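Local coordinates for putative major capsid protein (Cafeteriavirus-dependent mavirus, PDB 6G44) that probably builds the icosahedral capsid shell of the virophage mavirus as a trimeric double jelly-roll major capsid protein, at residues Pro102-Ile107 against Ala205-Pro210; Pro108-Asn113 against Ser121-Leu126. All blocks are in the same frame, centred on the assembly; numbering follows the deposited sequence. Where two conformers were deposited one is given.

Contact 1 of 2, residues Pro102-Ile107 against Ala205-Pro210; sequences PVNRSI and ALVANP
Asn104 reaches out of the short, weakly bonded helix 102-105 and grips the backbone of Ala205 and Val207 with its side-chain amide. From CB the chain leaves beside the backbone N, with CG anti to the carbonyl carbon (chi1 -72°). This sends the amide toward segment 205-210. Asn104 CG lies 3.8 Å from Val207 CG2. Beyond it the two amide atoms part. OD1 accepts a nearly straight hydrogen bond from Val207 N, 2.9 Å away, with the donor tilted 28° from the carbonyl plane. OD1 also sits 3.4 Å from Val207 CB. The two side chains cross at about a right angle. Asn104 ND2 gives a hydrogen bond of 2.8 Å to Ala205 O. That oxygen lies in the amide plane. The same nitrogen also bonds to Glu204 OE2, at the end of strand 195-205.

Beside this polar grip is a small apolar touch. Ile107 CD1 meets Leu206 CD1 at 4.0 Å, the two side chains crossing. With CG extended away from the backbone N (chi1 179°), Leu206 brings CD1 back to segment 102-107, although its CB points away. Pro123 and Ile127 of helix 123-130 pack against Asn104.

The contact thus ties the helical turn to the chain leaving strand 195-205, in the N-terminal of the two jelly rolls, as the chain order suggests. All five touching residues are buried. One buried amide satisfies a backbone N-H and a backbone C=O, and its three bonds fix which end is oxygen and which is nitrogen.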
ATOM      1  N   PRO C 102       6.926 -21.814   0.177  1.00 10.10           N
ATOM      2  CA  PRO C 102       7.717 -23.064   0.005  1.00 10.09           C
ATOM      3  C   PRO C 102       7.258 -24.227   0.865  1.00 10.50           C
ATOM      4  O   PRO C 102       7.482 -25.385   0.482  1.00 12.10           O
ATOM      5  CB  PRO C 102       9.132 -22.634   0.370  1.00 10.42           C
ATOM      6  CG  PRO C 102       8.930 -21.488   1.315  1.00 10.29           C
ATOM      7  CD  PRO C 102       7.737 -20.741   0.777  1.00 10.12           C
ATOM      8  N   VAL C 103       6.632 -23.957   1.999  1.00 10.27           N
ATOM      9  CA  VAL C 103       6.097 -25.043   2.830  1.00 10.85           C
ATOM     10  C   VAL C 103       4.902 -25.658   2.155  1.00 10.83           C
ATOM     11  O   VAL C 103       4.861 -26.876   1.958  1.00 11.12           O
ATOM     12  CB  VAL C 103       5.801 -24.606   4.268  1.00 10.79           C
ATOM     13  CG1 VAL C 103       5.036 -25.675   5.056  1.00 11.99           C
ATOM     14  CG2 VAL C 103       7.093 -24.208   4.957  1.00 11.81           C
ATOM     15  N   ASN C 104       3.901 -24.868   1.780  1.00 10.16           N
ATOM     16  CA  ASN C 104       2.710 -25.461   1.154  1.00 10.32           C
ATOM     17  C   ASN C 104       2.998 -26.043  -0.243  1.00 10.60           C
ATOM     18  O   ASN C 104       2.370 -27.043  -0.633  1.00 10.65           O
ATOM     19  CB  ASN C 104       1.535 -24.475   1.172  1.00 10.72           C
ATOM     20  CG  ASN C 104       0.975 -24.314   2.555  1.00 10.89           C
ATOM     21  OD1 ASN C 104       0.227 -25.166   3.023  1.00 11.20           O
ATOM     22  ND2 ASN C 104       1.319 -23.191   3.228  1.00 11.17           N
ATOM     23  N   ARG C 105       3.963 -25.475  -0.964  1.00 10.63           N
ATOM     24  CA  ARG C 105       4.410 -26.054  -2.243  1.00 11.53           C
ATOM     25  C   ARG C 105       4.949 -27.469  -2.095  1.00 11.40           C
ATOM     26  O   ARG C 105       4.922 -28.240  -3.057  1.00 12.71           O
ATOM     27  CB  ARG C 105       5.517 -25.222  -2.881  1.00 12.34           C
ATOM     28  CG  ARG C 105       5.046 -24.032  -3.687  1.00 13.31           C
ATOM     29  CD  ARG C 105       6.209 -23.354  -4.424  1.00 14.55           C
ATOM     30  NE  ARG C 105       7.019 -24.251  -5.244  1.00 15.89           N
ATOM     31  CZ  ARG C 105       6.815 -24.531  -6.541  1.00 17.53           C
ATOM     32  NH1 ARG C 105       7.657 -25.360  -7.188  1.00 19.79           N
ATOM     33  NH2 ARG C 105       5.785 -24.002  -7.202  1.00 18.16           N
ATOM     34  N   SER C 106       5.452 -27.761  -0.903  1.00 11.12           N
ATOM     35  CA  SER C 106       6.110 -29.046  -0.599  1.00 11.62           C
ATOM     36  C   SER C 106       5.137 -30.099  -0.070  1.00 12.12           C
ATOM     37  O   SER C 106       5.600 -31.175   0.345  1.00 13.19           O
ATOM     38  CB  SER C 106       7.208 -28.805   0.420  1.00 11.81           C
ATOM     39  OG  SER C 106       8.248 -28.014  -0.132  1.00 11.61           O
ATOM     40  N   ILE C 107       3.831 -29.844  -0.042  1.00 11.20           N
ATOM     41  CA  ILE C 107       2.882 -30.793   0.534  1.00 11.47           C
ATOM     42  C   ILE C 107       1.767 -31.071  -0.468  1.00 11.51           C
ATOM     43  O   ILE C 107       0.782 -30.346  -0.546  1.00 12.06           O
ATOM     44  CB  ILE C 107       2.300 -30.298   1.874  1.00 11.62           C
ATOM     45  CG1 ILE C 107       3.372 -29.932   2.893  1.00 12.14           C
ATOM     46  CG2 ILE C 107       1.330 -31.338   2.430  1.00 12.30           C
ATOM     47  CD1 ILE C 107       2.877 -29.061   4.046  1.00 12.86           C
ATOM     48  N   ALA C 205       1.991 -20.802   7.682  1.00 10.27           N
ATOM     49  CA  ALA C 205       0.693 -21.363   8.000  1.00 10.72           C
ATOM     50  C   ALA C 205       0.385 -22.541   7.080  1.00 10.93           C
ATOM     51  O   ALA C 205       0.616 -22.451   5.860  1.00 10.93           O
ATOM     52  CB  ALA C 205      -0.388 -20.302   7.867  1.00 11.31           C
ATOM     53  N   LEU C 206      -0.136 -23.633   7.639  1.00 10.76           N
ATOM     54  CA  LEU C 206      -0.587 -24.752   6.814  1.00 11.46           C
ATOM     55  C   LEU C 206      -1.903 -24.430   6.125  1.00 11.17           C
ATOM     56  O   LEU C 206      -2.861 -24.065   6.814  1.00 11.33           O
ATOM     57  CB  LEU C 206      -0.782 -25.987   7.693  1.00 11.98           C
ATOM     58  CG  LEU C 206      -1.274 -27.256   6.999  1.00 12.26           C
ATOM     59  CD1 LEU C 206      -0.386 -27.705   5.861  1.00 12.97           C
ATOM     60  CD2 LEU C 206      -1.406 -28.372   8.039  1.00 13.15           C
ATOM     61  N   VAL C 207      -1.962 -24.611   4.790  1.00 11.49           N
ATOM     62  CA  VAL C 207      -3.170 -24.410   3.997  1.00 12.13           C
ATOM     63  C   VAL C 207      -3.787 -25.771   3.714  1.00 12.60           C
ATOM     64  O   VAL C 207      -3.468 -26.440   2.721  1.00 13.27           O
ATOM     65  CB  VAL C 207      -2.831 -23.653   2.699  1.00 12.47           C
ATOM     66  CG1 VAL C 207      -4.040 -23.469   1.801  1.00 12.98           C
ATOM     67  CG2 VAL C 207      -2.214 -22.310   3.068  1.00 12.84           C
ATOM     68  N   ALA C 208      -4.634 -26.209   4.638  1.00 11.65           N
ATOM     69  CA  ALA C 208      -5.248 -27.558   4.570  1.00 12.39           C
ATOM     70  C   ALA C 208      -6.531 -27.550   5.348  1.00 12.53           C
ATOM     71  O   ALA C 208      -6.518 -27.168   6.510  1.00 13.94           O
ATOM     72  CB  ALA C 208      -4.295 -28.604   5.121  1.00 12.43           C
ATOM     73  N   ASN C 209      -7.631 -27.993   4.750  1.00 12.32           N
ATOM     74  CA  ASN C 209      -8.907 -28.009   5.491  1.00 12.73           C
ATOM     75  C   ASN C 209      -8.758 -28.781   6.832  1.00 12.69           C
ATOM     76  O   ASN C 209      -8.115 -29.841   6.838  1.00 13.06           O
ATOM     77  CB  ASN C 209     -10.005 -28.654   4.655  1.00 13.97           C
ATOM     78  CG  ASN C 209     -10.345 -27.865   3.389  1.00 15.05           C
ATOM     79  OD1 ASN C 209      -9.453 -27.532   2.596  1.00 17.40           O
ATOM     80  ND2 ASN C 209     -11.625 -27.588   3.185  1.00 14.04           N
ATOM     81  N   PRO C 210      -9.282 -28.275   7.954  1.00 11.91           N
ATOM     82  CA  PRO C 210     -10.137 -27.092   8.113  1.00 11.91           C
ATOM     83  C   PRO C 210      -9.408 -25.844   8.631  1.00 11.39           C
ATOM     84  O   PRO C 210     -10.057 -24.971   9.240  1.00 12.38           O
ATOM     85  CB  PRO C 210     -11.130 -27.576   9.164  1.00 12.15           C
ATOM     86  CG  PRO C 210     -10.242 -28.372  10.081  1.00 12.07           C
ATOM     87  CD  PRO C 210      -9.230 -29.055   9.208  1.00 11.97           C
TER

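Contact 2 of 2, residues Pro108-Asn113 against Ser121-Leu126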
ATOM      1  N   PRO C 108       1.896 -32.155  -1.247  1.00 12.48           N
ATOM      2  CA  PRO C 108       0.853 -32.438  -2.224  1.00 12.21           C
ATOM      3  C   PRO C 108      -0.493 -32.868  -1.657  1.00 11.76           C
ATOM      4  O   PRO C 108      -1.528 -32.592  -2.261  1.00 13.17           O
ATOM      5  CB  PRO C 108       1.445 -33.554  -3.082  1.00 13.15           C
ATOM      6  CG  PRO C 108       2.863 -33.610  -2.776  1.00 13.95           C
ATOM      7  CD  PRO C 108       3.121 -32.929  -1.477  1.00 12.70           C
ATOM      8  N   VAL C 109      -0.462 -33.536  -0.507  1.00 11.91           N
ATOM      9  CA  VAL C 109      -1.673 -33.991   0.145  0.50 11.71           C
ATOM     10  C   VAL C 109      -1.449 -33.957   1.660  1.00 11.49           C
ATOM     11  O   VAL C 109      -0.340 -34.222   2.154  1.00 12.46           O
ATOM     12  CB  VAL C 109      -2.119 -35.382  -0.380  0.50 11.90           C
ATOM     13  CG1 VAL C 109      -1.004 -36.411  -0.249  0.50 11.82           C
ATOM     14  CG2 VAL C 109      -3.384 -35.837   0.331  0.50 12.14           C
ATOM     15  N   ALA C 110      -2.502 -33.551   2.361  1.00 10.80           N
ATOM     16  CA  ALA C 110      -2.534 -33.519   3.810  1.00 11.80           C
ATOM     17  C   ALA C 110      -3.841 -34.121   4.287  1.00 11.47           C
ATOM     18  O   ALA C 110      -4.900 -33.967   3.648  1.00 12.39           O
ATOM     19  CB  ALA C 110      -2.388 -32.081   4.291  1.00 11.59           C
ATOM     20  N   VAL C 111      -3.758 -34.829   5.414  1.00 12.12           N
ATOM     21  CA  VAL C 111      -4.929 -35.327   6.098  1.00 12.49           C
ATOM     22  C   VAL C 111      -4.902 -34.815   7.527  1.00 12.46           C
ATOM     23  O   VAL C 111      -3.928 -35.010   8.247  1.00 13.20           O
ATOM     24  CB  VAL C 111      -5.014 -36.870   6.095  1.00 13.30           C
ATOM     25  CG1 VAL C 111      -6.260 -37.322   6.827  1.00 14.86           C
ATOM     26  CG2 VAL C 111      -5.006 -37.386   4.664  1.00 13.47           C
ATOM     27  N   ILE C 112      -5.965 -34.122   7.919  1.00 11.76           N
ATOM     28  CA  ILE C 112      -6.129 -33.679   9.294  1.00 12.00           C
ATOM     29  C   ILE C 112      -7.262 -34.480   9.935  1.00 11.70           C
ATOM     30  O   ILE C 112      -8.312 -34.653   9.333  1.00 12.64           O
ATOM     31  CB  ILE C 112      -6.368 -32.152   9.375  1.00 12.49           C
ATOM     32  CG1 ILE C 112      -5.129 -31.423   8.833  1.00 12.75           C
ATOM     33  CG2 ILE C 112      -6.673 -31.739  10.826  1.00 12.54           C
ATOM     34  CD1 ILE C 112      -5.226 -29.898   8.822  1.00 12.85           C
ATOM     35  N   ASN C 113      -6.992 -35.004  11.130  1.00 11.92           N
ATOM     36  CA  ASN C 113      -7.974 -35.723  11.940  1.00 12.50           C
ATOM     37  C   ASN C 113      -8.288 -34.888  13.169  1.00 11.20           C
ATOM     38  O   ASN C 113      -7.392 -34.585  13.972  1.00 11.48           O
ATOM     39  CB  ASN C 113      -7.397 -37.088  12.319  1.00 13.01           C
ATOM     40  CG  ASN C 113      -8.366 -37.954  13.106  1.00 13.10           C
ATOM     41  OD1 ASN C 113      -9.139 -37.473  13.919  1.00 13.91           O
ATOM     42  ND2 ASN C 113      -8.274 -39.265  12.895  1.00 15.89           N
ATOM     43  N   SER C 121      -7.012 -32.811   1.975  1.00 12.68           N
ATOM     44  CA  SER C 121      -6.849 -31.670   1.071  1.00 12.65           C
ATOM     45  C   SER C 121      -5.490 -31.686   0.422  1.00 12.70           C
ATOM     46  O   SER C 121      -4.652 -32.541   0.698  1.00 12.64           O
ATOM     47  CB  SER C 121      -7.143 -30.391   1.829  1.00 14.12           C
ATOM     48  OG  SER C 121      -6.142 -30.110   2.713  1.00 15.58           O
ATOM     49  N   TYR C 122      -5.264 -30.713  -0.469  1.00 12.02           N
ATOM     50  CA  TYR C 122      -4.115 -30.737  -1.365  1.00 12.25           C
ATOM     51  C   TYR C 122      -3.415 -29.378  -1.317  1.00 11.49           C
ATOM     52  O   TYR C 122      -3.683 -28.507  -2.178  1.00 11.58           O
ATOM     53  CB  TYR C 122      -4.618 -31.090  -2.768  1.00 12.88           C
ATOM     54  CG  TYR C 122      -5.364 -32.394  -2.747  1.00 14.83           C
ATOM     55  CD1 TYR C 122      -4.681 -33.588  -2.755  1.00 16.00           C
ATOM     56  CD2 TYR C 122      -6.752 -32.414  -2.650  1.00 16.66           C
ATOM     57  CE1 TYR C 122      -5.367 -34.809  -2.681  1.00 17.43           C
ATOM     58  CE2 TYR C 122      -7.442 -33.617  -2.565  1.00 17.33           C
ATOM     59  CZ  TYR C 122      -6.735 -34.799  -2.597  1.00 18.38           C
ATOM     60  OH  TYR C 122      -7.457 -35.988  -2.522  1.00 21.80           O
ATOM     61  N   PRO C 123      -2.553 -29.170  -0.317  1.00 10.93           N
ATOM     62  CA  PRO C 123      -2.016 -27.817  -0.091  1.00 11.07           C
ATOM     63  C   PRO C 123      -1.271 -27.231  -1.288  1.00 11.80           C
ATOM     64  O   PRO C 123      -1.412 -26.023  -1.562  1.00 11.95           O
ATOM     65  CB  PRO C 123      -1.089 -28.033   1.107  1.00 11.05           C
ATOM     66  CG  PRO C 123      -1.727 -29.161   1.873  1.00 11.39           C
ATOM     67  CD  PRO C 123      -2.209 -30.093   0.803  1.00 10.94           C
ATOM     68  N   ALA C 124      -0.451 -28.011  -1.983  1.00 11.18           N
ATOM     69  CA  ALA C 124       0.334 -27.460  -3.107  1.00 11.50           C
ATOM     70  C   ALA C 124      -0.628 -26.979  -4.201  1.00 13.20           C
ATOM     71  O   ALA C 124      -0.403 -25.928  -4.808  1.00 12.69           O
ATOM     72  CB  ALA C 124       1.292 -28.504  -3.649  1.00 11.99           C
ATOM     73  N   GLN C 125      -1.660 -27.763  -4.491  1.00 13.41           N
ATOM     74  CA  GLN C 125      -2.675 -27.392  -5.489  1.00 14.64           C
ATOM     75  C   GLN C 125      -3.448 -26.140  -5.019  1.00 15.09           C
ATOM     76  O   GLN C 125      -3.705 -25.216  -5.828  1.00 15.70           O
ATOM     77  CB  GLN C 125      -3.608 -28.597  -5.718  1.00 16.49           C
ATOM     78  CG  GLN C 125      -4.722 -28.416  -6.710  1.00 17.49           C
ATOM     79  CD  GLN C 125      -5.542 -29.686  -6.814  1.00 18.15           C
ATOM     80  OE1 GLN C 125      -6.373 -29.962  -5.947  1.00 18.92           O
ATOM     81  NE2 GLN C 125      -5.318 -30.455  -7.881  1.00 18.26           N
ATOM     82  N   LEU C 126      -3.785 -26.080  -3.735  1.00 13.90           N
ATOM     83  CA  LEU C 126      -4.573 -24.987  -3.139  0.50 14.63           C
ATOM     84  C   LEU C 126      -3.788 -23.680  -3.229  1.00 14.48           C
ATOM     85  O   LEU C 126      -4.312 -22.668  -3.699  1.00 14.48           O
ATOM     86  CB  LEU C 126      -4.937 -25.243  -1.660  0.50 15.53           C
ATOM     87  CG  LEU C 126      -6.124 -26.080  -1.157  0.50 16.16           C
ATOM     88  CD1 LEU C 126      -5.948 -26.379   0.323  0.50 17.06           C
ATOM     89  CD2 LEU C 126      -7.443 -25.360  -1.370  0.50 16.98           C
TER
HETATM   90  O   HOH W   1      -1.490 -30.701  -4.228  1.00 19.58           O
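The backbones of Ala110 and Ser121 form an antiparallel hydrogen-bonded pair, with Ala110 N to Ser121 O and Ser121 N to Ala110 O both 2.9 Å. Next to the pair, Val109 CA lies 3.4 Å from Ser121 O in a CA-H...O contact. A second such contact joins Tyr122 CA to Pro108 O. The same Pro108 O is near the plane of the tyrosine ring, at its edge, and is 3.3 Å from Tyr122 CD1. In the conformer given, which is one of two, Val109 runs side by side with Tyr122 and points the same way. Its CG2 lies 3.7 Å from Tyr122 CE1, obliquely to the ring.

The pair lies at the open end of a beta hairpin made by strands 110-114 and 117-121, part of the antiparallel sheet that also holds strand 222-235. The chain then turns directly into helix 123-130, with Tyr122 at the N-cap position. Tyr122 CG is anti to the carbonyl carbon (chi1 -56°), which lays the ring alongside this conformer of Val109. Next along the chain, Pro123 puts its CG 3.8 Å from Ala110 CB.

At the first turn of the helix a water bridges the segments. It donates to Pro108 O at 2.7 Å and accepts from Gln125 N at 3.0 Å.

How the contacts relate
The centres of the two contacts are about 7 Å apart, and contact 2 is nested in the chain loop that contact 1 closes. Segment 102-107 runs straight on into 108-113, so the helical turn and the hairpin strand are consecutive. The two contacts also touch directly. Ile107 O and Ala124 N are 3.0 Å apart, a probable hydrogen bond to the start of helix 123-130. Ser121 OG and Asn209 N make a probable but weak hydrogen bond at 3.3 Å. Val207 O packs on Pro123 CB, also at 3.3 Å. The hairpin and its helix are therefore joined to both segments of contact 1. No other chain of the trimer touches either contact.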